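Local coordinates for BAR/IMD domain-containing adapter protein 2-like 2 (Mus musculus, PDB 3OK8) that binds phosphoinositides and induces planar or gently curved membrane structures, here represented by its dimeric I-BAR (IMD) domain, at residues Lys111-Phe116 against Lys183-Phe188; Gln9-Thr14 against Ile126-Arg131; Gly74-Gln79 against Leu216-Gln221. All coordinates share one frame; numbering follows the deposited sequence.

Interaction 1 of 3, residues Lys111-Phe116 against Lys183-Phe188; sequences KLDMQF and KRRYRF
Asp113 and Arg185 reach each other from opposite directions: in Asp113 the carboxylate carbon CG stands trans to the backbone N (chi1 -173°), while in Arg185 CG lies trans to the carbonyl carbon and the chain bends at chi2. The ion pair thus bridges two helices, 71-147 and 153-217, whose nearest CA atoms here, those of Asp113 and Arg185, are 9.8 Å apart. Its straighter bond runs from Arg185 NE to Asp113 OD2, 3.0 Å long with an N-H...O angle of 168°; OD2 receives it on its syn lone pair, close to the guanidinium plane. The second, from Arg185 NH1 to Asp113 OD1, is equally long but more bent and weak, consistent with the two planar groups being twisted 43° apart. Arg185 NH1 also lies 3.2 Å from Phe116 CE1, obliquely to that ring. On its own helix, Glu181 takes Arg185 NH2 in a salt bridge, and Phe25 of helix 5-66 packs against the arginine. A methionine at Arg185 would probably leave Asp113 and Glu181 without their shared cation and Phe116 without its guanidinium neighbour. One arginine held between two acids on a surface contact implies a polar, directional link between the helices, in which the acids probably keep it protonated.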
loop_
_atom_site.group_PDB
_atom_site.type_symbol
_atom_site.label_atom_id
_atom_site.label_comp_id
_atom_site.label_asym_id
_atom_site.label_seq_id
_atom_site.Cartn_x
_atom_site.Cartn_y
_atom_site.Cartn_z
ATOM N N LYS A 111 9.759 -28.100 -5.612
ATOM C CA LYS A 111 9.820 -29.457 -6.169
ATOM C C LYS A 111 11.059 -30.204 -5.676
ATOM O O LYS A 111 11.044 -31.421 -5.521
ATOM C CB LYS A 111 9.759 -29.416 -7.699
ATOM C CG LYS A 111 11.101 -29.524 -8.402
ATOM C CD LYS A 111 11.458 -30.980 -8.642
ATOM C CE LYS A 111 12.604 -31.115 -9.621
ATOM N NZ LYS A 111 12.207 -30.707 -10.994
ATOM N N LEU A 112 12.130 -29.461 -5.426
ATOM C CA LEU A 112 13.343 -30.027 -4.848
ATOM C C LEU A 112 13.070 -30.598 -3.459
ATOM O O LEU A 112 13.694 -31.566 -3.041
ATOM C CB LEU A 112 14.436 -28.961 -4.737
ATOM C CG LEU A 112 15.290 -28.716 -5.981
ATOM C CD1 LEU A 112 16.390 -27.694 -5.684
ATOM C CD2 LEU A 112 15.887 -30.039 -6.465
ATOM N N ASP A 113 12.137 -29.988 -2.741
ATOM C CA ASP A 113 11.813 -30.462 -1.414
ATOM C C ASP A 113 10.661 -31.462 -1.448
ATOM O O ASP A 113 10.523 -32.276 -0.539
ATOM C CB ASP A 113 11.502 -29.304 -0.472
ATOM C CG ASP A 113 11.324 -29.763 0.958
ATOM O OD1 ASP A 113 12.318 -29.758 1.720
ATOM O OD2 ASP A 113 10.193 -30.157 1.309
ATOM N N MET A 114 9.838 -31.411 -2.493
ATOM C CA MET A 114 8.847 -32.450 -2.683
ATOM C C MET A 114 9.586 -33.781 -2.844
ATOM O O MET A 114 9.360 -34.715 -2.081
ATOM C CB MET A 114 7.962 -32.170 -3.900
ATOM C CG MET A 114 7.010 -33.326 -4.239
ATOM S SD MET A 114 5.611 -33.531 -3.097
ATOM C CE MET A 114 4.471 -32.308 -3.753
ATOM N N GLN A 115 10.482 -33.836 -3.825
ATOM C CA GLN A 115 11.281 -35.016 -4.112
ATOM C C GLN A 115 12.109 -35.491 -2.908
ATOM O O GLN A 115 12.351 -36.689 -2.741
ATOM C CB GLN A 115 12.197 -34.739 -5.303
ATOM C CG GLN A 115 13.101 -35.903 -5.686
ATOM C CD GLN A 115 12.434 -36.882 -6.639
ATOM O OE1 GLN A 115 12.979 -37.948 -6.931
ATOM N NE2 GLN A 115 11.252 -36.524 -7.131
ATOM N N PHE A 116 12.538 -34.556 -2.070
ATOM C CA PHE A 116 13.311 -34.902 -0.881
ATOM C C PHE A 116 12.481 -35.712 0.098
ATOM O O PHE A 116 12.892 -36.786 0.531
ATOM C CB PHE A 116 13.815 -33.643 -0.189
ATOM C CG PHE A 116 14.372 -33.887 1.190
ATOM C CD1 PHE A 116 13.575 -33.734 2.316
ATOM C CD2 PHE A 116 15.696 -34.254 1.362
ATOM C CE1 PHE A 116 14.084 -33.941 3.584
ATOM C CE2 PHE A 116 16.214 -34.472 2.632
ATOM C CZ PHE A 116 15.405 -34.315 3.744
ATOM N N LYS A 183 7.691 -29.984 11.213
ATOM C CA LYS A 183 7.904 -28.749 11.970
ATOM C C LYS A 183 8.916 -27.829 11.295
ATOM O O LYS A 183 8.762 -26.607 11.305
ATOM C CB LYS A 183 8.340 -29.041 13.406
ATOM C CG LYS A 183 8.477 -27.793 14.269
ATOM C CD LYS A 183 8.793 -28.110 15.737
ATOM C CE LYS A 183 8.447 -26.937 16.641
ATOM N NZ LYS A 183 8.749 -27.176 18.082
ATOM N N ARG A 184 9.950 -28.415 10.705
ATOM C CA ARG A 184 10.985 -27.624 10.061
ATOM C C ARG A 184 10.415 -26.790 8.920
ATOM O O ARG A 184 10.856 -25.663 8.676
ATOM C CB ARG A 184 12.106 -28.527 9.564
ATOM C CG ARG A 184 13.095 -28.875 10.664
ATOM C CD ARG A 184 14.040 -29.996 10.264
ATOM N NE ARG A 184 15.176 -30.068 11.179
ATOM C CZ ARG A 184 16.070 -31.059 11.204
ATOM N NH1 ARG A 184 17.075 -31.034 12.074
ATOM N NH2 ARG A 184 15.970 -32.073 10.357
ATOM N N ARG A 185 9.422 -27.348 8.234
ATOM C CA ARG A 185 8.782 -26.671 7.112
ATOM C C ARG A 185 7.780 -25.603 7.552
ATOM O O ARG A 185 7.697 -24.547 6.927
ATOM C CB ARG A 185 8.184 -27.695 6.139
ATOM C CG ARG A 185 9.258 -28.351 5.284
ATOM C CD ARG A 185 8.976 -29.802 4.919
ATOM N NE ARG A 185 10.137 -30.393 4.253
ATOM C CZ ARG A 185 11.204 -30.867 4.894
ATOM N NH1 ARG A 185 12.221 -31.383 4.217
ATOM N NH2 ARG A 185 11.257 -30.830 6.220
ATOM N N TYR A 186 7.035 -25.834 8.628
ATOM C CA TYR A 186 6.255 -24.730 9.191
ATOM C C TYR A 186 7.157 -23.578 9.639
ATOM O O TYR A 186 6.910 -22.403 9.320
ATOM C CB TYR A 186 5.383 -25.186 10.346
ATOM C CG TYR A 186 4.192 -25.989 9.888
ATOM C CD1 TYR A 186 3.191 -25.389 9.144
ATOM C CD2 TYR A 186 4.066 -27.346 10.193
ATOM C CE1 TYR A 186 2.098 -26.095 8.711
ATOM C CE2 TYR A 186 2.965 -28.072 9.757
ATOM C CZ TYR A 186 1.980 -27.431 9.015
ATOM O OH TYR A 186 0.882 -28.110 8.567
ATOM N N ARG A 187 8.207 -23.925 10.376
ATOM C CA ARG A 187 9.160 -22.943 10.878
ATOM C C ARG A 187 9.788 -22.102 9.774
ATOM O O ARG A 187 10.052 -20.925 9.975
ATOM C CB ARG A 187 10.267 -23.626 11.686
ATOM C CG ARG A 187 11.471 -22.740 11.973
ATOM C CD ARG A 187 12.399 -23.334 13.048
ATOM N NE ARG A 187 11.744 -23.374 14.353
ATOM C CZ ARG A 187 11.523 -24.479 15.060
ATOM N NH1 ARG A 187 10.893 -24.389 16.230
ATOM N NH2 ARG A 187 11.932 -25.662 14.606
ATOM N N PHE A 188 10.060 -22.716 8.629
ATOM C CA PHE A 188 10.692 -22.019 7.519
ATOM C C PHE A 188 9.708 -21.008 6.933
ATOM O O PHE A 188 10.109 -19.944 6.486
ATOM C CB PHE A 188 11.139 -23.015 6.448
ATOM C CG PHE A 188 11.089 -22.474 5.029
ATOM C CD1 PHE A 188 9.880 -22.408 4.332
ATOM C CD2 PHE A 188 12.254 -22.068 4.382
ATOM C CE1 PHE A 188 9.832 -21.931 3.030
ATOM C CE2 PHE A 188 12.218 -21.594 3.082
ATOM C CZ PHE A 188 11.004 -21.519 2.401
#

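Interaction 2 of 3, residues Gln9-Thr14 against Ile126-Arg131; sequences QFYRST and IEYRHR
Tyr11 is the centre of this contact, meeting Tyr128 through its CB and the ring carbon CD1, and Arg129 through the outer part of its ring. Both tyrosines hold CG trans to the backbone N (chi1 175° in Tyr11, and much the same in Tyr128), which sends each ring across the gap between helices whose closest CA atoms, those of Tyr11 and Tyr128, are 7.9 Å apart. Tyr11 CD1 sits over the centre of the Tyr128 ring, 3.4 Å above its plane, and Tyr11 CB approaches Tyr128 CZ to 3.5 Å. The ring planes are inclined at 43°, so the pair is neither a parallel stack nor a T-shaped one, although the ring centroids are only 4.5 Å apart.

Arg129 gets to Tyr11 by a different route. Its side chain folds at chi2 and again at chi3, bringing a group that starts off to one side back toward the phenol. There the guanidinium is stacked flat on the Tyr11 ring, 5° between planes, with NH1 3.8 Å from Tyr11 CZ and displaced toward the rim. The phenol OH of Tyr11 lies over the middle of the guanidinium face.

Tyr128 OH makes a weak hydrogen bond to the carbonyl of Met7, one turn before Tyr11. The contact joins helix 5-66, which carries the N-terminal region, to helix 71-147; helix 153-217 completes the three-helix packing, with Lys175 making a cation-pi contact to Phe10 and Phe170 packing on Glu127.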
loop_
_atom_site.group_PDB
_atom_site.type_symbol
_atom_site.label_atom_id
_atom_site.label_comp_id
_atom_site.label_asym_id
_atom_site.label_seq_id
_atom_site.Cartn_x
_atom_site.Cartn_y
_atom_site.Cartn_z
ATOM N N GLN A 9 0.376 -48.994 13.862
ATOM C CA GLN A 9 0.000 -47.669 14.343
ATOM C C GLN A 9 1.110 -46.661 14.048
ATOM O O GLN A 9 0.889 -45.657 13.384
ATOM C CB GLN A 9 -0.299 -47.710 15.842
ATOM C CG GLN A 9 -0.063 -46.396 16.566
ATOM C CD GLN A 9 -1.067 -45.326 16.185
ATOM O OE1 GLN A 9 -2.121 -45.625 15.610
ATOM N NE2 GLN A 9 -0.748 -44.069 16.507
ATOM N N PHE A 10 2.307 -46.931 14.546
ATOM C CA PHE A 10 3.447 -46.097 14.218
ATOM C C PHE A 10 3.561 -45.946 12.714
ATOM O O PHE A 10 3.722 -44.838 12.194
ATOM C CB PHE A 10 4.734 -46.677 14.802
ATOM C CG PHE A 10 4.982 -46.270 16.218
ATOM C CD1 PHE A 10 5.869 -45.251 16.512
ATOM C CD2 PHE A 10 4.307 -46.883 17.255
ATOM C CE1 PHE A 10 6.094 -44.865 17.818
ATOM C CE2 PHE A 10 4.525 -46.504 18.565
ATOM C CZ PHE A 10 5.421 -45.493 18.849
ATOM N N TYR A 11 3.460 -47.063 12.012
ATOM C CA TYR A 11 3.570 -47.047 10.565
ATOM C C TYR A 11 2.556 -46.107 9.951
ATOM O O TYR A 11 2.893 -45.329 9.065
ATOM C CB TYR A 11 3.361 -48.429 9.969
ATOM C CG TYR A 11 3.357 -48.389 8.468
ATOM C CD1 TYR A 11 4.548 -48.399 7.759
ATOM C CD2 TYR A 11 2.166 -48.309 7.755
ATOM C CE1 TYR A 11 4.558 -48.347 6.384
ATOM C CE2 TYR A 11 2.166 -48.257 6.380
ATOM C CZ TYR A 11 3.368 -48.276 5.699
ATOM O OH TYR A 11 3.395 -48.230 4.327
ATOM N N ARG A 12 1.312 -46.201 10.411
ATOM C CA ARG A 12 0.234 -45.361 9.892
ATOM C C ARG A 12 0.415 -43.891 10.270
ATOM O O ARG A 12 0.180 -43.005 9.454
ATOM C CB ARG A 12 -1.131 -45.869 10.370
ATOM C CG ARG A 12 -1.702 -47.004 9.526
ATOM C CD ARG A 12 -2.645 -47.920 10.315
ATOM N NE ARG A 12 -3.211 -47.277 11.500
ATOM C CZ ARG A 12 -3.213 -47.808 12.723
ATOM N NH1 ARG A 12 -2.693 -49.015 12.939
ATOM N NH2 ARG A 12 -3.751 -47.134 13.734
ATOM N N SER A 13 0.835 -43.646 11.508
ATOM C CA SER A 13 1.025 -42.293 12.017
ATOM C C SER A 13 2.159 -41.572 11.307
ATOM O O SER A 13 2.066 -40.382 11.019
ATOM C CB SER A 13 1.292 -42.317 13.519
ATOM O OG SER A 13 0.076 -42.257 14.242
ATOM N N THR A 14 3.237 -42.298 11.037
ATOM C CA THR A 14 4.371 -41.747 10.309
ATOM C C THR A 14 3.995 -41.453 8.858
ATOM O O THR A 14 4.491 -40.502 8.250
ATOM C CB THR A 14 5.563 -42.715 10.330
ATOM O OG1 THR A 14 5.891 -43.039 11.686
ATOM C CG2 THR A 14 6.768 -42.087 9.653
ATOM N N ILE A 126 10.145 -48.692 2.701
ATOM C CA ILE A 126 10.899 -49.858 2.273
ATOM C C ILE A 126 11.648 -50.525 3.423
ATOM O O ILE A 126 11.747 -51.742 3.463
ATOM C CB ILE A 126 11.885 -49.515 1.141
ATOM C CG1 ILE A 126 12.385 -50.793 0.464
ATOM C CG2 ILE A 126 13.050 -48.703 1.671
ATOM C CD1 ILE A 126 13.334 -50.543 -0.693
ATOM N N GLU A 127 12.172 -49.742 4.359
ATOM C CA GLU A 127 12.883 -50.338 5.482
ATOM C C GLU A 127 11.909 -50.998 6.436
ATOM O O GLU A 127 12.224 -52.021 7.032
ATOM C CB GLU A 127 13.743 -49.327 6.242
ATOM C CG GLU A 127 14.474 -49.970 7.417
ATOM C CD GLU A 127 15.535 -49.091 8.066
ATOM O OE1 GLU A 127 16.149 -49.560 9.046
ATOM O OE2 GLU A 127 15.761 -47.944 7.612
ATOM N N TYR A 128 10.725 -50.411 6.577
ATOM C CA TYR A 128 9.690 -50.977 7.430
ATOM C C TYR A 128 9.244 -52.338 6.896
ATOM O O TYR A 128 9.135 -53.307 7.643
ATOM C CB TYR A 128 8.501 -50.024 7.525
ATOM C CG TYR A 128 7.379 -50.505 8.418
ATOM C CD1 TYR A 128 6.420 -51.391 7.944
ATOM C CD2 TYR A 128 7.271 -50.062 9.727
ATOM C CE1 TYR A 128 5.391 -51.828 8.750
ATOM C CE2 TYR A 128 6.246 -50.490 10.539
ATOM C CZ TYR A 128 5.311 -51.373 10.044
ATOM O OH TYR A 128 4.287 -51.799 10.846
ATOM N N ARG A 129 8.995 -52.403 5.594
ATOM C CA ARG A 129 8.601 -53.649 4.954
ATOM C C ARG A 129 9.621 -54.783 5.172
ATOM O O ARG A 129 9.239 -55.923 5.420
ATOM C CB ARG A 129 8.332 -53.424 3.458
ATOM C CG ARG A 129 6.846 -53.365 3.049
ATOM C CD ARG A 129 6.178 -51.993 3.272
ATOM N NE ARG A 129 5.234 -51.993 4.392
ATOM C CZ ARG A 129 3.907 -52.039 4.266
ATOM N NH1 ARG A 129 3.135 -52.037 5.350
ATOM N NH2 ARG A 129 3.351 -52.088 3.061
ATOM N N HIS A 130 10.911 -54.470 5.088
ATOM C CA HIS A 130 11.959 -55.481 5.241
ATOM C C HIS A 130 12.037 -56.040 6.659
ATOM O O HIS A 130 11.997 -57.257 6.863
ATOM C CB HIS A 130 13.317 -54.909 4.840
ATOM C CG HIS A 130 13.484 -54.740 3.364
ATOM N ND1 HIS A 130 12.416 -54.714 2.494
ATOM C CD2 HIS A 130 14.592 -54.557 2.606
ATOM C CE1 HIS A 130 12.859 -54.539 1.261
ATOM N NE2 HIS A 130 14.175 -54.438 1.302
ATOM N N ARG A 131 12.174 -55.137 7.627
ATOM C CA ARG A 131 12.205 -55.488 9.037
ATOM C C ARG A 131 10.975 -56.302 9.389
ATOM O O ARG A 131 11.060 -57.317 10.095
ATOM C CB ARG A 131 12.243 -54.222 9.894
ATOM C CG ARG A 131 13.529 -53.439 9.773
ATOM C CD ARG A 131 13.563 -52.242 10.708
ATOM N NE ARG A 131 14.864 -51.582 10.656
ATOM C CZ ARG A 131 15.883 -51.878 11.457
ATOM N NH1 ARG A 131 15.753 -52.815 12.390
ATOM N NH2 ARG A 131 17.032 -51.235 11.329
#

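Interaction 3 of 3, residues Gly74-Gln79 against Leu216-Gln221; sequences GEILVQ and LLWKEQ
Mainly apolar packing, assisted by a weak polar contact, joins Ile76 and Gln79 near the start of helix 71-147 to Trp218, the first residue to leave helical geometry after helix 153-217. The nearest CA atoms, those of Ile76 and Trp218, are only 6.1 Å apart. Ile76 CG2 stands 4.1 Å from the centroid of the five-membered ring of Trp218 and 24° off its normal, a CH-pi contact over the ring face. This branch lies trans to the Ile76 backbone N, whereas CG1 carries CD1 toward Glu220, an end that is poorly ordered.

Gln79 meets the indole at another place. Its CG takes the rotamer between the backbone N and carbonyl carbon (chi1 44°), and the chain then extends past the pyrrole nitrogen, with CG 3.4 Å from Trp218 NE1. The bond from Trp218 NE1 to Gln79 OE1 is straight, at 163°, but long at 3.5 Å and therefore weak; OE1 lies in the indole plane, with the amide plane nearly perpendicular to it. The Gln79 carbonyl O comes within 3.3 Å of Trp218 CZ2.

Met80 and Thr83 of helix 71-147 add to the tryptophan's surroundings, as does Ser197 of the second subunit. On the other side of this segment, Leu77 packs on Ile57 of helix 5-66 and on Leu189 of the second subunit, placing the contact where the chain's helices meet the dimer partner.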
loop_
_atom_site.group_PDB
_atom_site.type_symbol
_atom_site.label_atom_id
_atom_site.label_comp_id
_atom_site.label_asym_id
_atom_site.label_seq_id
_atom_site.Cartn_x
_atom_site.Cartn_y
_atom_site.Cartn_z
ATOM N N GLY A 74 2.957 26.544 -4.236
ATOM C CA GLY A 74 3.657 25.858 -5.305
ATOM C C GLY A 74 4.774 24.962 -4.785
ATOM O O GLY A 74 4.915 23.825 -5.234
ATOM N N GLU A 75 5.575 25.469 -3.847
ATOM C CA GLU A 75 6.674 24.691 -3.287
ATOM C C GLU A 75 6.155 23.467 -2.539
ATOM O O GLU A 75 6.709 22.393 -2.662
ATOM C CB GLU A 75 7.538 25.540 -2.355
ATOM C CG GLU A 75 8.338 26.654 -3.052
ATOM C CD GLU A 75 9.423 26.124 -3.992
ATOM O OE1 GLU A 75 10.194 26.948 -4.536
ATOM O OE2 GLU A 75 9.503 24.891 -4.193
ATOM N N ILE A 76 5.084 23.645 -1.777
ATOM C CA ILE A 76 4.507 22.582 -0.988
ATOM C C ILE A 76 4.031 21.394 -1.817
ATOM O O ILE A 76 4.283 20.240 -1.454
ATOM C CB ILE A 76 3.369 23.110 -0.110
ATOM C CG1 ILE A 76 3.943 24.060 0.946
ATOM C CG2 ILE A 76 2.605 21.934 0.504
ATOM C CD1 ILE A 76 2.914 24.823 1.757
ATOM N N LEU A 77 3.362 21.671 -2.934
ATOM C CA LEU A 77 2.814 20.614 -3.783
ATOM C C LEU A 77 3.911 19.802 -4.467
ATOM O O LEU A 77 3.811 18.584 -4.615
ATOM C CB LEU A 77 1.873 21.211 -4.842
ATOM C CG LEU A 77 0.628 21.906 -4.287
ATOM C CD1 LEU A 77 -0.027 22.849 -5.348
ATOM C CD2 LEU A 77 -0.376 20.874 -3.795
ATOM N N VAL A 78 4.950 20.497 -4.894
ATOM C CA VAL A 78 6.082 19.876 -5.556
ATOM C C VAL A 78 6.799 18.966 -4.566
ATOM O O VAL A 78 7.264 17.882 -4.931
ATOM C CB VAL A 78 7.035 20.958 -6.138
ATOM C CG1 VAL A 78 8.357 20.359 -6.580
ATOM C CG2 VAL A 78 6.360 21.657 -7.313
ATOM N N GLN A 79 6.866 19.371 -3.303
ATOM C CA GLN A 79 7.535 18.502 -2.331
ATOM C C GLN A 79 6.632 17.437 -1.726
ATOM O O GLN A 79 7.082 16.588 -0.973
ATOM C CB GLN A 79 8.296 19.277 -1.253
ATOM C CG GLN A 79 7.609 20.461 -0.646
ATOM C CD GLN A 79 8.553 21.224 0.270
ATOM O OE1 GLN A 79 9.187 20.628 1.143
ATOM N NE2 GLN A 79 8.662 22.538 0.068
ATOM N N LEU A 216 4.669 19.315 9.405
ATOM C CA LEU A 216 4.991 20.568 10.079
ATOM C C LEU A 216 5.466 21.637 9.091
ATOM O O LEU A 216 5.064 22.802 9.179
ATOM C CB LEU A 216 6.053 20.331 11.157
ATOM C CG LEU A 216 5.592 19.533 12.377
ATOM C CD1 LEU A 216 6.789 19.048 13.189
ATOM C CD2 LEU A 216 4.639 20.366 13.232
ATOM N N LEU A 217 6.313 21.246 8.144
ATOM C CA LEU A 217 6.825 22.216 7.178
ATOM C C LEU A 217 5.739 22.691 6.199
ATOM O O LEU A 217 5.831 23.778 5.621
ATOM C CB LEU A 217 8.019 21.639 6.421
ATOM C CG LEU A 217 9.204 21.193 7.287
ATOM C CD1 LEU A 217 10.285 20.508 6.457
ATOM C CD2 LEU A 217 9.776 22.361 8.064
ATOM N N TRP A 218 4.702 21.878 6.035
ATOM C CA TRP A 218 3.643 22.169 5.076
ATOM C C TRP A 218 2.440 22.869 5.697
ATOM O O TRP A 218 1.410 23.016 5.050
ATOM C CB TRP A 218 3.164 20.887 4.392
ATOM C CG TRP A 218 4.200 20.176 3.575
ATOM C CD1 TRP A 218 5.331 20.713 3.011
ATOM C CD2 TRP A 218 4.170 18.800 3.185
ATOM N NE1 TRP A 218 6.016 19.736 2.312
ATOM C CE2 TRP A 218 5.324 18.558 2.405
ATOM C CE3 TRP A 218 3.289 17.739 3.437
ATOM C CZ2 TRP A 218 5.613 17.298 1.870
ATOM C CZ3 TRP A 218 3.579 16.486 2.906
ATOM C CH2 TRP A 218 4.733 16.278 2.132
ATOM N N LYS A 219 2.566 23.249 6.935
ATOM C CA LYS A 219 1.530 23.978 7.547
ATOM C C LYS A 219 1.799 25.338 6.953
ATOM O O LYS A 219 2.886 25.627 6.505
ATOM C CB LYS A 219 1.719 24.036 9.042
ATOM C CG LYS A 219 0.930 23.060 9.862
ATOM C CD LYS A 219 0.868 23.485 11.303
ATOM C CE LYS A 219 2.184 23.244 12.052
ATOM N NZ LYS A 219 3.402 23.803 11.407
ATOM N N GLU A 220 0.805 26.182 6.905
ATOM C CA GLU A 220 1.123 27.476 6.386
ATOM C C GLU A 220 1.008 28.562 7.393
ATOM O O GLU A 220 1.208 29.696 7.063
ATOM C CB GLU A 220 0.466 27.770 5.047
ATOM C CG GLU A 220 1.477 27.586 3.977
ATOM C CD GLU A 220 2.835 27.885 4.529
ATOM O OE1 GLU A 220 2.895 28.804 5.342
ATOM O OE2 GLU A 220 3.826 27.219 4.167
ATOM N N GLN A 221 0.755 28.189 8.642
ATOM C CA GLN A 221 1.147 29.030 9.764
ATOM C C GLN A 221 0.936 28.529 11.205
ATOM O O GLN A 221 0.491 27.417 11.453
ATOM C CB GLN A 221 0.617 30.452 9.578
ATOM C CG GLN A 221 1.542 31.563 10.057
ATOM C CD GLN A 221 2.503 32.056 9.007
ATOM O OE1 GLN A 221 3.291 32.962 9.265
ATOM N NE2 GLN A 221 2.458 31.470 7.820
#

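The three contacts share helix 71-147, met at widely separated levels of an elongated three-helix domain. Interactions 1 and 3 both pair it with helix 153-217 or the turn following it, yet their centres are about 52 Å apart; interaction 2 pairs it with helix 5-66. Interaction 1, its centre about 8 Å from that of the chain, is a surface contact built on charge. Interactions 2 and 3 lie on opposite sides of the chain's centre, with their own centres about 72 Å apart, and are partly buried: aromatic rings with a stacked cation in one, a tryptophan under an aliphatic branch in the other. Segments of interactions 1 and 3 also reach the second subunit, whereas those of interaction 2 do not.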